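PDB 2YIK: endoglucanase from Clostridium thermocellum, which probably hydrolyses beta-1,4-glucosidic bonds of cellulose as a glycoside hydrolase of family 9. Local coordinates for residues G175-F180 and K249-F254; L401-Y406 and A418-S423; H410-S415 and L512-G517. All blocks are in the same frame, centred on the assembly; numbering follows the deposited sequence.

Overall arrangement
Contacts 2 and 3 share one corner of the chain, with centres 8 Å apart, whereas contact 1 lies on the other side of the chain's centre from contact 2, their centres 36 Å apart. Contact 2 is the buried one: helices 392-408 and 416-428 meet through alanine and leucine side chains and a tryptophan edge, with no hydrogen bond between its segments. Contact 3 uses the loop joining those same two helices and brings in the end of helix 499-516 at the surface, where a salt bridge accompanies proline-aromatic packing. Contact 1, partly buried, sets a strand of the small antiparallel sheet across helix 238-257, combining apolar packing with one water bridge.

Contact 1: G175-F180 and K249-F254; sequences GNVVAF and KALFDF
Val177 fits its branched side chain against one side of helix 238-257, between Ala250 and Phe254, and the close packing gathers round it. Val177 CG2 lies 3.7 Å from Ala250 O, with the Ala250 methyl beside it. Val177 CB stands 3.8 Å from Phe254 CD2. The torsion explains the division of labour: with CG1 anti to the backbone N (chi1 174°), CG1 is left to the Phe254 ring and CG2 to Ala250 and Leu251. The phenyl group brings its edge to the strand backbone, Val177 O lying near the ring plane at 3.5 Å from Phe254 CD2. Equally close is the loop before the strand, where Gly175 O rests 3.4 Å from Ala250 CB.

Toward Phe180 the fit is looser. Phe180 CD1 approaches Leu251 CD2 only to 4.4 Å and obliquely, and both side chains are buried with the help of Thr169 and helix 216-233. On the Gly175 side a water fills the gap, accepting from Val177 N at 2.9 Å and donating to Ala250 O at 2.8 Å.

Strand 177-180 and helix 249-254 cross at 90°, joining the small antiparallel sheet to helix 238-257, probably one of the helices of the family 9 (alpha/alpha)6 barrel. No hydrogen bond runs directly between the segments, so their contact rests on van der Waals packing round Val177, while the single water gives Val177 N and Ala250 O a shared polar partner and joins the two backbones indirectly.

Contact 2: L401-Y406 and A418-S423; sequences LIALVY and ANWARS
Leu404 and Ala418 make the closest apolar contact between these antiparallel helices, Leu404 CD2 reaching Ala418 CB at 3.8 Å. The leucine CG is anti to the carbonyl carbon (chi1 -62°), which carries the branched end across to the other helix although CB itself does not point there. From this position Leu404 CG also comes alongside Ala421, 4.2 Å from Ala421 CB. Ala403 completes the apolar packing, Ala403 CB facing Ala421 CB at 4.2 Å. Ala421 thus takes both Ala403 and Leu404, while Ala418, three residues earlier, takes the end of Leu404.

With alanine at 403, 418 and 421 the axes can approach to 8.6 Å, with 150° between their directions, and Leu404 CA and Ala418 CA come within 5.3 Å. Helices 392-408 and 416-428 follow one another in sequence, joined by a short loop, and thus form a helical hairpin, probably within the (alpha/alpha)6 barrel characteristic of family 9 glycoside hydrolases.

The aromatic component is peripheral. Trp420 offers the edge of its indole to the alanine methyl, Ala403 CB lying near the ring plane at 4.4 Å from Trp420 CE3. Beyond the pair, Ala403 also touches Leu369 and Trp420 touches Ser373, both on helix 363-373, while Leu404 packs on Phe515 of helix 499-516.

No hydrogen bond joins the two segments themselves, but just beyond 401-406 Asp407 OD2 accepts from Ala418 N and so ties the end of helix 392-408 to the first turn of helix 416-428. Within 418-423, Ser423 OG donates to Trp420 O over 2.7 Å, in the carbonyl plane and on a lone pair (C=O...OG angle 131°), adding a side-chain bond to the main-chain ones of its own helix.

Contact 3: H410-S415 and L512-G517; sequences HGDTPS and LYRFFG
Asp412 meets Arg514 in a side-on salt bridge where the loop between helices 392-408 and 416-428 rests on the last turn of helix 499-516, a helix-connecting loop at the surface of what is probably the family 9 (alpha/alpha)6 barrel. Asp412 OD1 takes the NE hydrogen of Arg514 on its syn lone pair at 2.9 Å, and Asp412 OD2 accepts from Arg514 NH2, also at 2.9 Å. Both bonds are nearly straight. The planes of the two groups are 38° apart, and the tilt is on the carboxylate side: both oxygens lie close to the guanidinium plane, but Arg514 NH2 meets Asp412 OD2 on the syn side 34° out of the carboxylate plane. An extended arginine chain carries NE to the loop, while NH1 turns to Gln144 OE1, so a second partner helps fix the guanidinium. Asp412 OD1 lies in addition 3.3 Å from Phe515 CE1, in an oblique approach to the ring.

Thr413 directs its CB away from the helix and contributes its backbone, Thr413 N standing 3.7 Å from Phe515 CE1. Pro414 N lies over one face of the Phe515 ring, offset toward its rim, and the proline slides past with Pro414 CD 3.6 Å from Phe515 CD1; Arg514 CG is on the opposite face. Pro414 CB comes within 3.8 Å of Phe516 CZ. Finally Ser415, at the N-cap of the following helix, hydrogen-bonds through OG to Tyr417 N and to Asp407 OD1.

Contact 1: G175-F180 and K249-F254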
loop_
_atom_site.group_PDB
_atom_site.type_symbol
_atom_site.label_atom_id
_atom_site.label_comp_id
_atom_site.label_asym_id
_atom_site.label_seq_id
_atom_site.Cartn_x
_atom_site.Cartn_y
_atom_site.Cartn_z
ATOM N N GLY A 175 20.695 -14.236 -9.556
ATOM C CA GLY A 175 19.432 -13.533 -9.434
ATOM C C GLY A 175 18.287 -14.320 -8.811
ATOM O O GLY A 175 17.237 -13.745 -8.518
ATOM N N ASN A 176 18.465 -15.623 -8.614
ATOM C CA ASN A 176 17.409 -16.441 -8.025
ATOM C C ASN A 176 17.165 -16.076 -6.569
ATOM O O ASN A 176 18.109 -15.935 -5.789
ATOM C CB ASN A 176 17.766 -17.925 -8.109
ATOM C CG ASN A 176 18.082 -18.359 -9.518
ATOM O OD1 ASN A 176 19.215 -18.750 -9.818
ATOM N ND2 ASN A 176 17.088 -18.284 -10.398
ATOM N N VAL A 177 15.893 -15.918 -6.211
ATOM C CA VAL A 177 15.525 -15.586 -4.838
ATOM C C VAL A 177 15.675 -16.820 -3.952
ATOM O O VAL A 177 15.152 -17.889 -4.258
ATOM C CB VAL A 177 14.063 -15.082 -4.737
ATOM C CG1 VAL A 177 13.689 -14.883 -3.275
ATOM C CG2 VAL A 177 13.901 -13.777 -5.508
ATOM N N VAL A 178 16.396 -16.655 -2.851
ATOM C CA VAL A 178 16.631 -17.735 -1.908
ATOM C C VAL A 178 15.717 -17.575 -0.686
ATOM O O VAL A 178 15.186 -18.551 -0.155
ATOM C CB VAL A 178 18.121 -17.743 -1.477
ATOM C CG1 VAL A 178 18.322 -18.646 -0.275
ATOM C CG2 VAL A 178 18.990 -18.213 -2.646
ATOM N N ALA A 179 15.535 -16.333 -0.253
ATOM C CA ALA A 179 14.676 -16.029 0.882
ATOM C C ALA A 179 14.245 -14.563 0.823
ATOM O O ALA A 179 14.954 -13.710 0.274
ATOM C CB ALA A 179 15.406 -16.307 2.192
ATOM N N PHE A 180 13.071 -14.281 1.376
ATOM C CA PHE A 180 12.558 -12.923 1.418
ATOM C C PHE A 180 12.036 -12.628 2.814
ATOM O O PHE A 180 11.131 -13.309 3.302
ATOM C CB PHE A 180 11.423 -12.731 0.406
ATOM C CG PHE A 180 10.741 -11.388 0.505
ATOM C CD1 PHE A 180 11.408 -10.220 0.135
ATOM C CD2 PHE A 180 9.452 -11.285 1.024
ATOM C CE1 PHE A 180 10.794 -8.971 0.266
ATOM C CE2 PHE A 180 8.828 -10.035 1.159
ATOM C CZ PHE A 180 9.502 -8.881 0.788
ATOM N N LYS A 249 10.966 -9.187 -11.260
ATOM C CA LYS A 249 10.894 -10.398 -12.076
ATOM C C LYS A 249 11.359 -11.638 -11.312
ATOM O O LYS A 249 10.802 -12.718 -11.483
ATOM C CB LYS A 249 11.766 -10.259 -13.323
ATOM C CG LYS A 249 11.341 -9.220 -14.342
ATOM C CD LYS A 249 12.515 -8.987 -15.293
ATOM C CE LYS A 249 12.087 -8.472 -16.652
ATOM N NZ LYS A 249 13.277 -8.368 -17.586
ATOM N N ALA A 250 12.395 -11.480 -10.492
ATOM C CA ALA A 250 12.934 -12.591 -9.712
ATOM C C ALA A 250 11.919 -13.052 -8.677
ATOM O O ALA A 250 11.705 -14.251 -8.498
ATOM C CB ALA A 250 14.231 -12.168 -9.024
ATOM N N LEU A 251 11.300 -12.097 -7.993
ATOM C CA LEU A 251 10.295 -12.430 -6.996
ATOM C C LEU A 251 9.121 -13.125 -7.687
ATOM O O LEU A 251 8.659 -14.171 -7.226
ATOM C CB LEU A 251 9.831 -11.166 -6.263
ATOM C CG LEU A 251 10.830 -10.623 -5.237
ATOM C CD1 LEU A 251 10.502 -9.178 -4.889
ATOM C CD2 LEU A 251 10.801 -11.503 -3.992
ATOM N N PHE A 252 8.660 -12.573 -8.810
ATOM C CA PHE A 252 7.540 -13.188 -9.519
ATOM C C PHE A 252 7.882 -14.606 -9.956
ATOM O O PHE A 252 7.036 -15.500 -9.888
ATOM C CB PHE A 252 7.136 -12.386 -10.758
ATOM C CG PHE A 252 5.881 -12.904 -11.425
ATOM C CD1 PHE A 252 4.621 -12.483 -10.995
ATOM C CD2 PHE A 252 5.958 -13.843 -12.454
ATOM C CE1 PHE A 252 3.453 -12.994 -11.582
ATOM C CE2 PHE A 252 4.801 -14.359 -13.044
ATOM C CZ PHE A 252 3.546 -13.933 -12.606
ATOM N N ASP A 253 9.117 -14.815 -10.406
ATOM C CA ASP A 253 9.536 -16.140 -10.846
ATOM C C ASP A 253 9.532 -17.127 -9.682
ATOM O O ASP A 253 9.215 -18.303 -9.850
ATOM C CB ASP A 253 10.930 -16.086 -11.467
ATOM C CG ASP A 253 11.243 -17.330 -12.269
ATOM O OD1 ASP A 253 10.478 -17.623 -13.213
ATOM O OD2 ASP A 253 12.236 -18.018 -11.963
ATOM N N PHE A 254 9.892 -16.635 -8.506
ATOM C CA PHE A 254 9.909 -17.446 -7.302
ATOM C C PHE A 254 8.457 -17.836 -6.988
ATOM O O PHE A 254 8.171 -18.986 -6.670
ATOM C CB PHE A 254 10.524 -16.632 -6.155
ATOM C CG PHE A 254 10.493 -17.317 -4.812
ATOM C CD1 PHE A 254 9.348 -17.259 -4.017
ATOM C CD2 PHE A 254 11.612 -17.995 -4.329
ATOM C CE1 PHE A 254 9.317 -17.851 -2.746
ATOM C CE2 PHE A 254 11.595 -18.594 -3.055
ATOM C CZ PHE A 254 10.440 -18.524 -2.266
HETATM O O HOH W 1 13.838 -16.093 -8.202
#

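Contact 2: L401-Y406 and A418-S423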
loop_
_atom_site.group_PDB
_atom_site.type_symbol
_atom_site.label_atom_id
_atom_site.label_comp_id
_atom_site.label_asym_id
_atom_site.label_seq_id
_atom_site.Cartn_x
_atom_site.Cartn_y
_atom_site.Cartn_z
ATOM N N LEU A 401 -10.135 6.443 -5.523
ATOM C CA LEU A 401 -8.992 6.270 -6.410
ATOM C C LEU A 401 -9.422 5.578 -7.696
ATOM O O LEU A 401 -9.139 6.070 -8.785
ATOM C CB LEU A 401 -7.897 5.450 -5.725
ATOM C CG LEU A 401 -6.664 5.137 -6.580
ATOM C CD1 LEU A 401 -5.999 6.437 -7.020
ATOM C CD2 LEU A 401 -5.690 4.282 -5.780
ATOM N N ILE A 402 -10.115 4.446 -7.566
ATOM C CA ILE A 402 -10.581 3.702 -8.738
ATOM C C ILE A 402 -11.487 4.585 -9.587
ATOM O O ILE A 402 -11.417 4.559 -10.810
ATOM C CB ILE A 402 -11.361 2.419 -8.347
ATOM C CG1 ILE A 402 -10.446 1.472 -7.564
ATOM C CG2 ILE A 402 -11.930 1.744 -9.601
ATOM C CD1 ILE A 402 -9.296 0.955 -8.358
ATOM N N ALA A 403 -12.334 5.370 -8.934
ATOM C CA ALA A 403 -13.244 6.256 -9.653
ATOM C C ALA A 403 -12.477 7.269 -10.511
ATOM O O ALA A 403 -12.827 7.509 -11.667
ATOM C CB ALA A 403 -14.142 6.989 -8.666
ATOM N N LEU A 404 -11.433 7.855 -9.932
ATOM C CA LEU A 404 -10.619 8.854 -10.617
ATOM C C LEU A 404 -9.750 8.246 -11.724
ATOM O O LEU A 404 -9.509 8.880 -12.746
ATOM C CB LEU A 404 -9.769 9.597 -9.584
ATOM C CG LEU A 404 -10.671 10.331 -8.575
ATOM C CD1 LEU A 404 -9.940 10.574 -7.268
ATOM C CD2 LEU A 404 -11.149 11.636 -9.197
ATOM N N VAL A 405 -9.295 7.014 -11.519
ATOM C CA VAL A 405 -8.492 6.329 -12.524
ATOM C C VAL A 405 -9.381 5.979 -13.732
ATOM O O VAL A 405 -8.960 6.092 -14.886
ATOM C CB VAL A 405 -7.855 5.037 -11.941
ATOM C CG1 VAL A 405 -7.361 4.129 -13.067
ATOM C CG2 VAL A 405 -6.699 5.410 -11.021
ATOM N N TYR A 406 -10.617 5.568 -13.462
ATOM C CA TYR A 406 -11.545 5.219 -14.536
ATOM C C TYR A 406 -11.821 6.442 -15.410
ATOM O O TYR A 406 -11.784 6.355 -16.643
ATOM C CB TYR A 406 -12.873 4.705 -13.969
ATOM C CG TYR A 406 -13.856 4.259 -15.031
ATOM C CD1 TYR A 406 -14.693 5.177 -15.666
ATOM C CD2 TYR A 406 -13.943 2.922 -15.409
ATOM C CE1 TYR A 406 -15.588 4.772 -16.652
ATOM C CE2 TYR A 406 -14.836 2.504 -16.388
ATOM C CZ TYR A 406 -15.658 3.433 -17.004
ATOM O OH TYR A 406 -16.567 3.024 -17.955
ATOM N N ALA A 418 -16.004 10.621 -10.728
ATOM C CA ALA A 418 -15.134 11.609 -10.102
ATOM C C ALA A 418 -15.955 12.575 -9.245
ATOM O O ALA A 418 -15.537 12.953 -8.153
ATOM C CB ALA A 418 -14.367 12.379 -11.166
ATOM N N ASN A 419 -17.119 12.983 -9.748
ATOM C CA ASN A 419 -17.979 13.894 -9.000
ATOM C C ASN A 419 -18.363 13.229 -7.687
ATOM O O ASN A 419 -18.390 13.878 -6.639
ATOM C CB ASN A 419 -19.240 14.249 -9.798
ATOM C CG ASN A 419 -18.922 14.998 -11.079
ATOM O OD1 ASN A 419 -17.900 15.673 -11.172
ATOM N ND2 ASN A 419 -19.805 14.892 -12.068
ATOM N N TRP A 420 -18.656 11.932 -7.746
ATOM C CA TRP A 420 -19.011 11.186 -6.547
ATOM C C TRP A 420 -17.808 11.128 -5.604
ATOM O O TRP A 420 -17.941 11.335 -4.392
ATOM C CB TRP A 420 -19.426 9.762 -6.905
ATOM C CG TRP A 420 -19.537 8.877 -5.703
ATOM C CD1 TRP A 420 -20.572 8.819 -4.819
ATOM C CD2 TRP A 420 -18.548 7.951 -5.228
ATOM N NE1 TRP A 420 -20.293 7.912 -3.820
ATOM C CE2 TRP A 420 -19.060 7.366 -4.047
ATOM C CE3 TRP A 420 -17.284 7.561 -5.685
ATOM C CZ2 TRP A 420 -18.343 6.407 -3.316
ATOM C CZ3 TRP A 420 -16.574 6.608 -4.959
ATOM C CH2 TRP A 420 -17.108 6.042 -3.786
ATOM N N ALA A 421 -16.639 10.825 -6.165
ATOM C CA ALA A 421 -15.412 10.738 -5.374
ATOM C C ALA A 421 -15.200 12.045 -4.611
ATOM O O ALA A 421 -14.851 12.041 -3.432
ATOM C CB ALA A 421 -14.214 10.461 -6.282
ATOM N N ARG A 422 -15.420 13.159 -5.301
ATOM C CA ARG A 422 -15.263 14.470 -4.693
ATOM C C ARG A 422 -16.206 14.667 -3.508
ATOM O O ARG A 422 -15.809 15.203 -2.474
ATOM C CB ARG A 422 -15.518 15.573 -5.719
ATOM C CG ARG A 422 -15.089 16.933 -5.214
ATOM C CD ARG A 422 -15.436 18.053 -6.174
ATOM N NE ARG A 422 -14.797 19.300 -5.760
ATOM C CZ ARG A 422 -14.849 20.436 -6.448
ATOM N NH1 ARG A 422 -15.520 20.491 -7.589
ATOM N NH2 ARG A 422 -14.213 21.515 -6.003
ATOM N N SER A 423 -17.456 14.243 -3.661
ATOM C CA SER A 423 -18.422 14.384 -2.581
ATOM C C SER A 423 -17.935 13.585 -1.371
ATOM O O SER A 423 -18.086 14.015 -0.233
ATOM C CB SER A 423 -19.813 13.899 -3.018
ATOM O OG SER A 423 -19.907 12.486 -3.037
#

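Contact 3: H410-S415 and L512-G517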
loop_
_atom_site.group_PDB
_atom_site.type_symbol
_atom_site.label_atom_id
_atom_site.label_comp_id
_atom_site.label_asym_id
_atom_site.label_seq_id
_atom_site.Cartn_x
_atom_site.Cartn_y
_atom_site.Cartn_z
ATOM N N HIS A 410 -11.029 7.452 -19.521
ATOM C CA HIS A 410 -12.220 7.550 -20.347
ATOM C C HIS A 410 -12.469 9.011 -20.708
ATOM O O HIS A 410 -13.474 9.599 -20.316
ATOM C CB HIS A 410 -13.444 6.958 -19.630
ATOM C CG HIS A 410 -13.413 5.465 -19.528
ATOM N ND1 HIS A 410 -12.639 4.796 -18.598
ATOM C CD2 HIS A 410 -13.982 4.501 -20.291
ATOM C CE1 HIS A 410 -12.731 3.497 -18.796
ATOM N NE2 HIS A 410 -13.543 3.289 -19.824
ATOM N N GLY A 411 -11.534 9.589 -21.456
ATOM C CA GLY A 411 -11.659 10.974 -21.876
ATOM C C GLY A 411 -10.893 11.924 -20.974
ATOM O O GLY A 411 -10.802 13.122 -21.251
ATOM N N ASP A 412 -10.330 11.381 -19.898
ATOM C CA ASP A 412 -9.575 12.170 -18.928
ATOM C C ASP A 412 -10.358 13.427 -18.560
ATOM O O ASP A 412 -9.850 14.547 -18.635
ATOM C CB ASP A 412 -8.195 12.544 -19.491
ATOM C CG ASP A 412 -7.246 13.075 -18.422
ATOM O OD1 ASP A 412 -7.524 12.900 -17.214
ATOM O OD2 ASP A 412 -6.206 13.663 -18.783
ATOM N N THR A 413 -11.607 13.225 -18.163
ATOM C CA THR A 413 -12.475 14.322 -17.768
ATOM C C THR A 413 -13.377 13.753 -16.679
ATOM O O THR A 413 -13.695 12.559 -16.689
ATOM C CB THR A 413 -13.323 14.832 -18.983
ATOM O OG1 THR A 413 -14.025 16.025 -18.619
ATOM C CG2 THR A 413 -14.335 13.785 -19.423
ATOM N N PRO A 414 -13.777 14.589 -15.708
ATOM C CA PRO A 414 -14.639 14.080 -14.642
ATOM C C PRO A 414 -16.036 13.753 -15.081
ATOM O O PRO A 414 -16.685 14.503 -15.821
ATOM C CB PRO A 414 -14.616 15.194 -13.611
ATOM C CG PRO A 414 -14.494 16.421 -14.456
ATOM C CD PRO A 414 -13.450 16.010 -15.490
ATOM N N SER A 415 -16.487 12.622 -14.565
ATOM C CA SER A 415 -17.797 12.078 -14.819
ATOM C C SER A 415 -18.487 11.940 -13.451
ATOM O O SER A 415 -17.997 12.463 -12.428
ATOM C CB SER A 415 -17.666 10.687 -15.495
ATOM O OG SER A 415 -17.314 9.609 -14.586
ATOM N N LEU A 512 -8.190 14.035 -7.545
ATOM C CA LEU A 512 -9.186 15.091 -7.370
ATOM C C LEU A 512 -8.605 16.428 -7.804
ATOM O O LEU A 512 -9.306 17.269 -8.369
ATOM C CB LEU A 512 -9.637 15.167 -5.904
ATOM C CG LEU A 512 -10.586 14.038 -5.498
ATOM C CD1 LEU A 512 -10.672 13.946 -3.986
ATOM C CD2 LEU A 512 -11.954 14.278 -6.120
ATOM N N TYR A 513 -7.321 16.629 -7.536
ATOM C CA TYR A 513 -6.681 17.873 -7.928
ATOM C C TYR A 513 -6.628 17.925 -9.450
ATOM O O TYR A 513 -6.765 18.987 -10.063
ATOM C CB TYR A 513 -5.262 17.955 -7.371
ATOM C CG TYR A 513 -4.616 19.280 -7.686
ATOM C CD1 TYR A 513 -5.016 20.445 -7.029
ATOM C CD2 TYR A 513 -3.652 19.383 -8.688
ATOM C CE1 TYR A 513 -4.468 21.689 -7.365
ATOM C CE2 TYR A 513 -3.104 20.613 -9.033
ATOM C CZ TYR A 513 -3.516 21.761 -8.369
ATOM O OH TYR A 513 -2.965 22.974 -8.714
ATOM N N ARG A 514 -6.436 16.763 -10.059
ATOM C CA ARG A 514 -6.370 16.670 -11.505
ATOM C C ARG A 514 -7.617 17.218 -12.192
ATOM O O ARG A 514 -7.519 17.975 -13.156
ATOM C CB ARG A 514 -6.174 15.214 -11.922
ATOM C CG ARG A 514 -6.060 15.001 -13.428
ATOM C CD ARG A 514 -5.837 13.531 -13.761
ATOM N NE ARG A 514 -5.498 13.321 -15.163
ATOM C CZ ARG A 514 -4.267 13.092 -15.619
ATOM N NH1 ARG A 514 -3.245 13.036 -14.783
ATOM N NH2 ARG A 514 -4.060 12.930 -16.917
ATOM N N PHE A 515 -8.789 16.838 -11.692
ATOM C CA PHE A 515 -10.045 17.267 -12.303
ATOM C C PHE A 515 -10.711 18.482 -11.664
ATOM O O PHE A 515 -11.485 19.166 -12.321
ATOM C CB PHE A 515 -11.067 16.118 -12.291
ATOM C CG PHE A 515 -10.607 14.869 -12.995
ATOM C CD1 PHE A 515 -10.211 14.907 -14.328
ATOM C CD2 PHE A 515 -10.603 13.643 -12.332
ATOM C CE1 PHE A 515 -9.821 13.746 -14.991
ATOM C CE2 PHE A 515 -10.215 12.475 -12.986
ATOM C CZ PHE A 515 -9.823 12.529 -14.321
ATOM N N PHE A 516 -10.412 18.750 -10.395
ATOM C CA PHE A 516 -11.054 19.851 -9.681
ATOM C C PHE A 516 -10.159 20.938 -9.083
ATOM O O PHE A 516 -10.662 21.852 -8.432
ATOM C CB PHE A 516 -11.935 19.282 -8.560
ATOM C CG PHE A 516 -12.913 18.232 -9.022
ATOM C CD1 PHE A 516 -13.933 18.559 -9.911
ATOM C CD2 PHE A 516 -12.795 16.915 -8.590
ATOM C CE1 PHE A 516 -14.826 17.594 -10.368
ATOM C CE2 PHE A 516 -13.679 15.939 -9.037
ATOM C CZ PHE A 516 -14.699 16.276 -9.930
ATOM N N GLY A 517 -8.847 20.863 -9.290
ATOM C CA GLY A 517 -7.979 21.881 -8.720
ATOM C C GLY A 517 -8.111 23.265 -9.345
ATOM O O GLY A 517 -8.249 23.362 -10.568
#